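Local atomic coordinates of 2-C-methyl-D-erythritol 4-phosphate cytidylyltransferase (Anaerococcus prevotii, PDB entry 4KT7), a protein that probably catalyses the transfer of a cytidylyl group from CTP to 2-C-methyl-D-erythritol 4-phosphate, releasing diphosphate, in the second step of the DXP pathway to isoprenoid precursors. Residues Glu65-Ile68 against Lys69-Glu73; Lys97-Asp100 against Pro101-Leu105; Phe155-Arg159 against Asp160-Asn164. All blocks are in the same frame, centred on the assembly; numbering follows the deposited sequence.

Followed from the N terminus, the three contacts come in series, none nested in or crossing another. Contact 1 closes single helical turns within helix 65-73, the helix that connects the parallel strands 55-60 and 79-83. Contact 2 closes the tight turn after helix 88-97 and hands the chain on to strand 105-110 of the same central sheet; its centre is about 23 Å from that of contact 1. Contact 3 closes the turn that leads from the small hairpin 144-147/153-155 into strand 162-166. It sits on the other side of the chain's centre from both, about 42 Å from contact 1 between centres, and faces the second subunit.

Contact 1. Residues Glu65-Ile68 against Lys69-Glu73; sequences EDII and KDILE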
ATOM      1  N   GLU A  65      20.550   0.891  24.404  1.00 37.41           N
ATOM      2  CA  GLU A  65      20.227   1.479  25.708  1.00 36.76           C
ATOM      3  C   GLU A  65      20.915   2.827  25.999  1.00 38.13           C
ATOM      4  O   GLU A  65      20.266   3.772  26.438  1.00 36.27           O
ATOM      5  CB  GLU A  65      20.481   0.486  26.850  1.00 38.92           C
ATOM      6  CG  GLU A  65      20.100   1.046  28.221  1.00 41.96           C
ATOM      7  CD  GLU A  65      20.130   0.006  29.332  1.00 45.58           C
ATOM      8  OE1 GLU A  65      20.684  -1.097  29.108  1.00 41.96           O
ATOM      9  OE2 GLU A  65      19.604   0.297  30.435  1.00 48.19           O
ATOM     10  N   ASP A  66      22.214   2.919  25.736  1.00 38.74           N
ATOM     11  CA  ASP A  66      22.950   4.157  25.993  1.00 47.34           C
ATOM     12  C   ASP A  66      22.418   5.351  25.205  1.00 44.20           C
ATOM     13  O   ASP A  66      22.241   6.437  25.752  1.00 45.33           O
ATOM     14  CB  ASP A  66      24.439   3.953  25.718  1.00 54.90           C
ATOM     15  CG  ASP A  66      25.100   3.083  26.764  1.00 62.35           C
ATOM     16  OD1 ASP A  66      24.694   3.181  27.945  1.00 64.34           O
ATOM     17  OD2 ASP A  66      26.010   2.300  26.408  1.00 64.49           O
ATOM     18  N   ILE A  67      22.163   5.146  23.919  1.00 42.97           N
ATOM     19  CA  ILE A  67      21.575   6.191  23.090  1.00 45.72           C
ATOM     20  C   ILE A  67      20.124   6.460  23.497  1.00 44.09           C
ATOM     21  O   ILE A  67      19.643   7.597  23.400  1.00 39.03           O
ATOM     22  CB  ILE A  67      21.656   5.829  21.594  1.00 44.68           C
ATOM     23  CG1 ILE A  67      23.106   5.527  21.213  1.00 46.17           C
ATOM     24  CG2 ILE A  67      21.102   6.948  20.734  1.00 41.87           C
ATOM     25  CD1 ILE A  67      24.063   6.680  21.449  1.00 49.97           C
ATOM     26  N   ILE A  68      19.425   5.424  23.960  1.00 34.83           N
ATOM     27  CA  ILE A  68      18.074   5.616  24.485  1.00 33.16           C
ATOM     28  C   ILE A  68      18.073   6.530  25.708  1.00 36.46           C
ATOM     29  O   ILE A  68      17.222   7.419  25.818  1.00 35.02           O
ATOM     30  CB  ILE A  68      17.376   4.287  24.825  1.00 31.35           C
ATOM     31  CG1 ILE A  68      17.005   3.546  23.535  1.00 32.74           C
ATOM     32  CG2 ILE A  68      16.093   4.537  25.607  1.00 30.05           C
ATOM     33  CD1 ILE A  68      15.910   4.241  22.723  1.00 31.17           C
ATOM     34  N   LYS A  69      19.033   6.326  26.611  1.00 36.20           N
ATOM     35  CA  LYS A  69      19.172   7.178  27.786  1.00 45.49           C
ATOM     36  C   LYS A  69      19.420   8.639  27.399  1.00 44.18           C
ATOM     37  O   LYS A  69      18.868   9.565  28.010  1.00 42.04           O
ATOM     38  CB  LYS A  69      20.332   6.685  28.657  1.00 48.83           C
ATOM     39  CG  LYS A  69      20.116   5.325  29.298  1.00 51.54           C
ATOM     40  CD  LYS A  69      21.334   4.941  30.145  1.00 59.86           C
ATOM     41  CE  LYS A  69      21.105   3.640  30.910  1.00 65.84           C
ATOM     42  NZ  LYS A  69      22.308   3.204  31.689  1.00 71.24           N
ATOM     43  N   ASP A  70      20.267   8.844  26.395  1.00 41.52           N
ATOM     44  CA  ASP A  70      20.626  10.193  25.962  1.00 48.33           C
ATOM     45  C   ASP A  70      19.405  10.890  25.376  1.00 42.18           C
ATOM     46  O   ASP A  70      19.172  12.077  25.598  1.00 42.40           O
ATOM     47  CB  ASP A  70      21.741  10.147  24.916  1.00 51.19           C
ATOM     48  CG  ASP A  70      23.068   9.678  25.487  1.00 54.54           C
ATOM     49  OD1 ASP A  70      23.230   9.687  26.728  1.00 55.76           O
ATOM     50  OD2 ASP A  70      23.955   9.316  24.684  1.00 54.12           O
ATOM     51  N   ILE A  71      18.624  10.133  24.624  1.00 40.03           N
ATOM     52  CA  ILE A  71      17.419  10.665  24.027  1.00 41.82           C
ATOM     53  C   ILE A  71      16.405  11.016  25.114  1.00 39.41           C
ATOM     54  O   ILE A  71      15.762  12.067  25.056  1.00 42.41           O
ATOM     55  CB  ILE A  71      16.851   9.673  22.997  1.00 41.63           C
ATOM     56  CG1 ILE A  71      17.682   9.748  21.706  1.00 41.51           C
ATOM     57  CG2 ILE A  71      15.375   9.935  22.727  1.00 40.24           C
ATOM     58  CD1 ILE A  71      17.490   8.553  20.785  1.00 38.95           C
ATOM     59  N   LEU A  72      16.307  10.168  26.136  1.00 38.71           N
ATOM     60  CA  LEU A  72      15.303  10.357  27.186  1.00 40.06           C
ATOM     61  C   LEU A  72      15.589  11.506  28.150  1.00 38.22           C
ATOM     62  O   LEU A  72      14.676  11.979  28.832  1.00 40.85           O
ATOM     63  CB  LEU A  72      15.070   9.058  27.967  1.00 38.27           C
ATOM     64  CG  LEU A  72      14.258   8.025  27.196  1.00 40.60           C
ATOM     65  CD1 LEU A  72      13.961   6.796  28.044  1.00 46.30           C
ATOM     66  CD2 LEU A  72      12.967   8.670  26.736  1.00 36.45           C
ATOM     67  N   GLU A  73      16.838  11.965  28.206  1.00 39.87           N
ATOM     68  CA  GLU A  73      17.193  13.060  29.113  1.00 54.62           C
ATOM     69  C   GLU A  73      16.477  14.348  28.737  1.00 54.81           C
ATOM     70  O   GLU A  73      16.170  15.174  29.593  1.00 56.08           O
ATOM     71  CB  GLU A  73      18.699  13.313  29.112  1.00 56.15           C
ATOM     72  CG  GLU A  73      19.515  12.221  29.757  1.00 61.03           C
ATOM     73  CD  GLU A  73      20.920  12.676  30.070  1.00 68.17           C
ATOM     74  OE1 GLU A  73      21.540  13.338  29.206  1.00 71.39           O
ATOM     75  OE2 GLU A  73      21.399  12.387  31.185  1.00 72.82           O
TER
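Helix 65-73 is the connecting helix of the beta-alpha-beta unit formed with strands 55-60 and 79-83, and E65 to L72 make its successive i to i+4 contacts. K69 N donates to E65 O at 2.8 Å and L72 N to I68 O at 2.9 Å, with D70 N to D66 O and I71 N to I67 O between them. With chi1 at -178°, CG of E65 lies opposite the backbone N, and the extended chain carries the carboxylate across the end of the K69 side chain: E65 OE2 lies 3.7 Å from K69 CE. The ammonium stops short of a salt bridge, K69 NZ being 4.2 Å from E65 OE2 and 4.4 Å from D66 OD1. The carboxylate of E65 is instead bonded by the hydroxyls of Y81 and Y83. Shortening E65 to alanine is likely to leave both tyrosine hydroxyls without this acceptor and K69 with one negative charge fewer beside it. I68 and L72 lie side by side, CG2 of I68 meeting CD1 of L72 at 3.9 Å. The side chains of I67 and I71 cross at an angle, CG2 of I67 touching CD1 of I71 at 4.0 Å. The helix is amphipathic: its apolar side is turned to the sheet, helix 39-48 and the loop residues L21 and Y31, while the charge of K69 is probably drawn loosely to E65 and D66.

Contact 2. Residues Lys97-Asp100 against Pro101-Leu105; sequences KALD and PQSEL
A chi1 of -165° places CG of D100 on the far side of CB from the backbone N, and a chi2 of -77° then turns the carboxylate so that OD1 reaches forward over the start of the next peptide. There it accepts the backbone N-H of Q102 at 2.9 Å, on the lone pair that faces away from OD2, with an N-H...O angle of 163°. The carboxylate passes P101 on the way: D100 CG is 3.5 Å from P101 CD, and the two side chains cross at about a right angle. Having no N-H of its own, P101 offers nothing to D100 OD1, which leaves the amide of Q102 as the first donor along the chain. CB of Q102 also sits close to this oxygen, at 3.3 Å from D100 OD1. A second bond shuts the loop through the main chain, S103 N donating to D100 O at 2.9 Å, although the nitrogen stands above the carbonyl plane. This S103 N to D100 O bond closes a type I beta turn from D100 to S103, with P101 at the second position, and the D100 OD1 to Q102 N bond adds an Asx turn at its first residue. The turn reverses the chain between helix 88-97 and strand 105-110 of the central sheet. On the buried side of the turn, L99 CD1 lies 4.0 Å from S103 OG, and the leucine packs on S11 and I13 of strand 10-16 and on I57 of strand 55-60. The hydroxyl of S103 is hydrogen-bonded to that of S11, and the backbone N of D100 to the carboxylate of E55, which fastens both ends of the turn to neighbouring strands.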
ATOM      1  N   LYS A  97       3.658  -5.805  30.432  1.00 18.65           N
ATOM      2  CA  LYS A  97       4.022  -6.207  31.795  1.00 19.24           C
ATOM      3  C   LYS A  97       4.540  -5.043  32.633  1.00 20.58           C
ATOM      4  O   LYS A  97       4.475  -5.078  33.873  1.00 23.89           O
ATOM      5  CB  LYS A  97       5.104  -7.302  31.754  1.00 23.59           C
ATOM      6  CG  LYS A  97       4.574  -8.720  31.549  1.00 26.23           C
ATOM      7  CD  LYS A  97       5.698  -9.749  31.772  1.00 28.82           C
ATOM      8  CE  LYS A  97       6.700  -9.708  30.643  1.00 26.87           C
ATOM      9  NZ  LYS A  97       7.865 -10.627  30.855  1.00 30.57           N
ATOM     10  N   ALA A  98       5.075  -4.022  31.967  1.00 19.90           N
ATOM     11  CA  ALA A  98       5.715  -2.897  32.663  1.00 25.13           C
ATOM     12  C   ALA A  98       4.785  -1.709  32.927  1.00 25.67           C
ATOM     13  O   ALA A  98       5.218  -0.674  33.433  1.00 30.58           O
ATOM     14  CB  ALA A  98       6.944  -2.426  31.893  1.00 21.96           C
ATOM     15  N   LEU A  99       3.511  -1.853  32.584  1.00 24.93           N
ATOM     16  CA  LEU A  99       2.554  -0.759  32.755  1.00 23.30           C
ATOM     17  C   LEU A  99       2.260  -0.519  34.239  1.00 26.64           C
ATOM     18  O   LEU A  99       2.281  -1.450  35.050  1.00 22.29           O
ATOM     19  CB  LEU A  99       1.242  -1.033  31.988  1.00 25.02           C
ATOM     20  CG  LEU A  99       1.346  -1.152  30.457  1.00 24.61           C
ATOM     21  CD1 LEU A  99      -0.013  -1.322  29.794  1.00 28.44           C
ATOM     22  CD2 LEU A  99       2.056   0.055  29.874  1.00 25.11           C
ATOM     23  N   ASP A 100       2.012   0.743  34.580  1.00 23.63           N
ATOM     24  CA  ASP A 100       1.583   1.140  35.916  1.00 30.67           C
ATOM     25  C   ASP A 100       0.366   0.311  36.344  1.00 31.15           C
ATOM     26  O   ASP A 100      -0.506   0.036  35.516  1.00 31.56           O
ATOM     27  CB  ASP A 100       1.197   2.611  35.855  1.00 34.43           C
ATOM     28  CG  ASP A 100       1.085   3.234  37.209  1.00 36.99           C
ATOM     29  OD1 ASP A 100       0.063   2.984  37.888  1.00 35.52           O
ATOM     30  OD2 ASP A 100       2.011   3.984  37.592  1.00 41.02           O
ATOM     31  N   PRO A 101       0.301  -0.100  37.622  1.00 32.74           N
ATOM     32  CA  PRO A 101      -0.834  -0.906  38.102  1.00 34.13           C
ATOM     33  C   PRO A 101      -2.188  -0.217  37.906  1.00 31.04           C
ATOM     34  O   PRO A 101      -3.223  -0.886  37.821  1.00 26.96           O
ATOM     35  CB  PRO A 101      -0.553  -1.048  39.601  1.00 34.98           C
ATOM     36  CG  PRO A 101       0.920  -0.888  39.727  1.00 36.66           C
ATOM     37  CD  PRO A 101       1.306   0.112  38.678  1.00 36.95           C
ATOM     38  N   GLN A 102      -2.175   1.112  37.832  1.00 27.62           N
ATOM     39  CA  GLN A 102      -3.403   1.885  37.658  1.00 28.49           C
ATOM     40  C   GLN A 102      -3.858   1.937  36.190  1.00 26.50           C
ATOM     41  O   GLN A 102      -4.982   2.344  35.896  1.00 30.41           O
ATOM     42  CB  GLN A 102      -3.197   3.300  38.218  1.00 40.85           C
ATOM     43  CG  GLN A 102      -4.414   4.210  38.148  1.00 49.95           C
ATOM     44  CD  GLN A 102      -4.161   5.566  38.780  1.00 58.65           C
ATOM     45  OE1 GLN A 102      -3.217   5.733  39.559  1.00 64.28           O
ATOM     46  NE2 GLN A 102      -5.005   6.543  38.451  1.00 58.69           N
ATOM     47  N   SER A 103      -3.009   1.489  35.269  1.00 24.51           N
ATOM     48  CA  SER A 103      -3.338   1.617  33.845  1.00 28.36           C
ATOM     49  C   SER A 103      -4.641   0.895  33.447  1.00 25.30           C
ATOM     50  O   SER A 103      -4.785  -0.313  33.654  1.00 25.96           O
ATOM     51  CB  SER A 103      -2.188   1.091  32.993  1.00 21.12           C
ATOM     52  OG  SER A 103      -2.500   1.282  31.619  1.00 23.77           O
ATOM     53  N   GLU A 104      -5.603   1.622  32.881  1.00 22.92           N
ATOM     54  CA  GLU A 104      -6.826   0.960  32.421  1.00 21.80           C
ATOM     55  C   GLU A 104      -6.978   0.957  30.910  1.00 21.06           C
ATOM     56  O   GLU A 104      -7.817   0.229  30.373  1.00 24.12           O
ATOM     57  CB  GLU A 104      -8.067   1.594  33.042  1.00 23.90           C
ATOM     58  CG  GLU A 104      -8.204   1.389  34.536  1.00 53.73           C
ATOM     59  CD  GLU A 104      -9.652   1.243  34.957  1.00 57.28           C
ATOM     60  OE1 GLU A 104     -10.249   0.182  34.657  1.00 59.86           O
ATOM     61  OE2 GLU A 104     -10.195   2.189  35.570  1.00 54.77           O
ATOM     62  N   LEU A 105      -6.201   1.794  30.231  1.00 20.88           N
ATOM     63  CA  LEU A 105      -6.258   1.893  28.765  1.00 23.79           C
ATOM     64  C   LEU A 105      -4.845   1.923  28.206  1.00 21.50           C
ATOM     65  O   LEU A 105      -3.970   2.545  28.799  1.00 24.67           O
ATOM     66  CB  LEU A 105      -6.998   3.170  28.349  1.00 22.96           C
ATOM     67  CG  LEU A 105      -8.448   3.315  28.805  1.00 24.46           C
ATOM     68  CD1 LEU A 105      -8.951   4.748  28.608  1.00 26.54           C
ATOM     69  CD2 LEU A 105      -9.354   2.322  28.081  1.00 20.78           C
TER

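Contact 3. Residues Phe155-Arg159 against Asp160-Asn164; sequences FTPNR and DYVYN
N158 and R159 meet D160 and Y161 where the chain turns toward strand 162-166. The first torsion of N158, at -174°, swings its amide forward beside its own carbonyl carbon, and OD1 accepts D160 N at 3.3 Å, the donor standing above the carbonyl plane. The other end of the amide goes to Y161: N158 ND2 sits at the ring edge, 3.4 Å from CE2 of Y161, with the amide and ring planes 79° apart. The backbone O of N158 accepts the N-H of Y161 at 3.2 Å, again from above the carbonyl plane. R159 contributes through its backbone, V162 N making a weak bond to R159 O; CB of R159 points away from the following segment, and its NE is hydrogen-bonded to T143 OG1. D160 lays CB over one face of the Y161 ring, offset toward the rim. V162 CG2 lies against P157 CB at 3.7 Å. The asparagine side chain bonded to the amide two residues on is an Asx turn, joined here to a short 3-10 turn at R159 and D160. It leads into strand 162-166, whose first residues pair antiparallel with a strand of the second subunit, so that the sheet continues across the dimer interface.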
ATOM      1  N   PHE A 155     -11.456 -13.189  -6.254  1.00 28.12           N
ATOM      2  CA  PHE A 155     -12.411 -12.103  -6.471  1.00 22.89           C
ATOM      3  C   PHE A 155     -11.783 -10.757  -6.114  1.00 25.46           C
ATOM      4  O   PHE A 155     -10.710 -10.695  -5.497  1.00 20.55           O
ATOM      5  CB  PHE A 155     -13.688 -12.334  -5.637  1.00 26.69           C
ATOM      6  CG  PHE A 155     -13.474 -12.169  -4.153  1.00 26.24           C
ATOM      7  CD1 PHE A 155     -12.838 -13.148  -3.425  1.00 19.34           C
ATOM      8  CD2 PHE A 155     -13.886 -11.022  -3.500  1.00 24.12           C
ATOM      9  CE1 PHE A 155     -12.632 -12.999  -2.066  1.00 19.18           C
ATOM     10  CE2 PHE A 155     -13.689 -10.866  -2.134  1.00 20.32           C
ATOM     11  CZ  PHE A 155     -13.052 -11.851  -1.422  1.00 18.89           C
ATOM     12  N   THR A 156     -12.446  -9.681  -6.527  1.00 24.99           N
ATOM     13  CA  THR A 156     -12.010  -8.340  -6.199  1.00 19.46           C
ATOM     14  C   THR A 156     -12.909  -7.827  -5.096  1.00 30.07           C
ATOM     15  O   THR A 156     -14.114  -7.676  -5.305  1.00 24.78           O
ATOM     16  CB  THR A 156     -12.153  -7.390  -7.398  1.00 27.62           C
ATOM     17  OG1 THR A 156     -11.544  -7.977  -8.555  1.00 24.37           O
ATOM     18  CG2 THR A 156     -11.489  -6.048  -7.103  1.00 22.90           C
ATOM     19  N   PRO A 157     -12.336  -7.562  -3.912  1.00 20.18           N
ATOM     20  CA  PRO A 157     -13.184  -7.085  -2.819  1.00 22.86           C
ATOM     21  C   PRO A 157     -13.725  -5.722  -3.165  1.00 25.64           C
ATOM     22  O   PRO A 157     -13.107  -4.998  -3.956  1.00 21.89           O
ATOM     23  CB  PRO A 157     -12.212  -6.954  -1.638  1.00 20.57           C
ATOM     24  CG  PRO A 157     -11.066  -7.853  -1.980  1.00 18.34           C
ATOM     25  CD  PRO A 157     -10.951  -7.807  -3.480  1.00 25.35           C
ATOM     26  N   ASN A 158     -14.880  -5.391  -2.601  1.00 29.21           N
ATOM     27  CA  ASN A 158     -15.454  -4.067  -2.745  1.00 26.56           C
ATOM     28  C   ASN A 158     -14.425  -3.060  -2.250  1.00 22.83           C
ATOM     29  O   ASN A 158     -14.052  -3.087  -1.084  1.00 20.34           O
ATOM     30  CB  ASN A 158     -16.724  -3.977  -1.892  1.00 30.31           C
ATOM     31  CG  ASN A 158     -17.463  -2.680  -2.090  1.00 35.64           C
ATOM     32  OD1 ASN A 158     -16.880  -1.680  -2.534  1.00 32.82           O
ATOM     33  ND2 ASN A 158     -18.762  -2.684  -1.777  1.00 41.03           N
ATOM     34  N   ARG A 159     -13.969  -2.184  -3.138  1.00 19.94           N
ATOM     35  CA  ARG A 159     -12.871  -1.242  -2.861  1.00 21.57           C
ATOM     36  C   ARG A 159     -13.099  -0.249  -1.742  1.00 23.64           C
ATOM     37  O   ARG A 159     -12.135   0.217  -1.122  1.00 25.11           O
ATOM     38  CB  ARG A 159     -12.545  -0.440  -4.112  1.00 29.42           C
ATOM     39  CG  ARG A 159     -11.238  -0.817  -4.747  1.00 44.90           C
ATOM     40  CD  ARG A 159     -10.880   0.164  -5.838  1.00 54.50           C
ATOM     41  NE  ARG A 159      -9.454   0.479  -5.856  1.00 59.29           N
ATOM     42  CZ  ARG A 159      -8.954   1.681  -5.580  1.00 65.22           C
ATOM     43  NH1 ARG A 159      -9.765   2.685  -5.264  1.00 68.35           N
ATOM     44  NH2 ARG A 159      -7.645   1.879  -5.626  1.00 62.37           N
ATOM     45  N   ASP A 160     -14.354   0.116  -1.515  1.00 28.20           N
ATOM     46  CA  ASP A 160     -14.689   1.075  -0.461  1.00 30.08           C
ATOM     47  C   ASP A 160     -14.457   0.531   0.943  1.00 26.78           C
ATOM     48  O   ASP A 160     -14.474   1.285   1.924  1.00 23.92           O
ATOM     49  CB  ASP A 160     -16.147   1.483  -0.582  1.00 35.67           C
ATOM     50  CG  ASP A 160     -16.401   2.352  -1.775  1.00 42.48           C
ATOM     51  OD1 ASP A 160     -15.567   3.256  -2.018  1.00 45.75           O
ATOM     52  OD2 ASP A 160     -17.424   2.128  -2.459  1.00 41.26           O
ATOM     53  N   TYR A 161     -14.247  -0.773   1.052  1.00 26.52           N
ATOM     54  CA  TYR A 161     -14.122  -1.394   2.367  1.00 20.88           C
ATOM     55  C   TYR A 161     -12.757  -2.045   2.594  1.00 20.24           C
ATOM     56  O   TYR A 161     -12.565  -2.781   3.565  1.00 19.39           O
ATOM     57  CB  TYR A 161     -15.274  -2.388   2.583  1.00 22.15           C
ATOM     58  CG  TYR A 161     -16.626  -1.719   2.508  1.00 25.57           C
ATOM     59  CD1 TYR A 161     -17.020  -0.811   3.474  1.00 30.85           C
ATOM     60  CD2 TYR A 161     -17.497  -1.970   1.454  1.00 27.97           C
ATOM     61  CE1 TYR A 161     -18.266  -0.176   3.403  1.00 36.80           C
ATOM     62  CE2 TYR A 161     -18.750  -1.335   1.374  1.00 32.68           C
ATOM     63  CZ  TYR A 161     -19.117  -0.438   2.357  1.00 37.98           C
ATOM     64  OH  TYR A 161     -20.337   0.204   2.320  1.00 40.18           O
ATOM     65  N   VAL A 162     -11.812  -1.764   1.694  1.00 22.82           N
ATOM     66  CA  VAL A 162     -10.451  -2.296   1.786  1.00 27.10           C
ATOM     67  C   VAL A 162      -9.488  -1.260   2.404  1.00 18.73           C
ATOM     68  O   VAL A 162      -9.231  -0.223   1.808  1.00 16.67           O
ATOM     69  CB  VAL A 162      -9.908  -2.706   0.385  1.00 29.90           C
ATOM     70  CG1 VAL A 162      -8.511  -3.278   0.521  1.00 19.57           C
ATOM     71  CG2 VAL A 162     -10.859  -3.723  -0.311  1.00 19.78           C
ATOM     72  N   TYR A 163      -8.977  -1.546   3.598  1.00 16.20           N
ATOM     73  CA  TYR A 163      -8.102  -0.616   4.321  1.00 18.48           C
ATOM     74  C   TYR A 163      -6.761  -1.213   4.715  1.00 16.70           C
ATOM     75  O   TYR A 163      -6.669  -2.380   5.082  1.00 21.93           O
ATOM     76  CB  TYR A 163      -8.780  -0.110   5.599  1.00 14.82           C
ATOM     77  CG  TYR A 163      -9.855   0.922   5.378  1.00 19.36           C
ATOM     78  CD1 TYR A 163     -10.961   0.651   4.572  1.00 25.67           C
ATOM     79  CD2 TYR A 163      -9.780   2.164   5.982  1.00 17.35           C
ATOM     80  CE1 TYR A 163     -11.954   1.605   4.367  1.00 25.41           C
ATOM     81  CE2 TYR A 163     -10.772   3.121   5.792  1.00 20.24           C
ATOM     82  CZ  TYR A 163     -11.855   2.833   4.993  1.00 26.24           C
ATOM     83  OH  TYR A 163     -12.834   3.782   4.828  1.00 23.44           O
ATOM     84  N   ASN A 164      -5.719  -0.389   4.650  1.00 18.90           N
ATOM     85  CA  ASN A 164      -4.395  -0.781   5.104  1.00 16.92           C
ATOM     86  C   ASN A 164      -4.218  -0.259   6.514  1.00 17.13           C
ATOM     87  O   ASN A 164      -4.404   0.933   6.738  1.00 22.71           O
ATOM     88  CB  ASN A 164      -3.329  -0.133   4.216  1.00 14.49           C
ATOM     89  CG  ASN A 164      -3.450  -0.549   2.759  1.00 20.70           C
ATOM     90  OD1 ASN A 164      -3.630   0.286   1.862  1.00 27.09           O
ATOM     91  ND2 ASN A 164      -3.333  -1.839   2.514  1.00 24.56           N
TER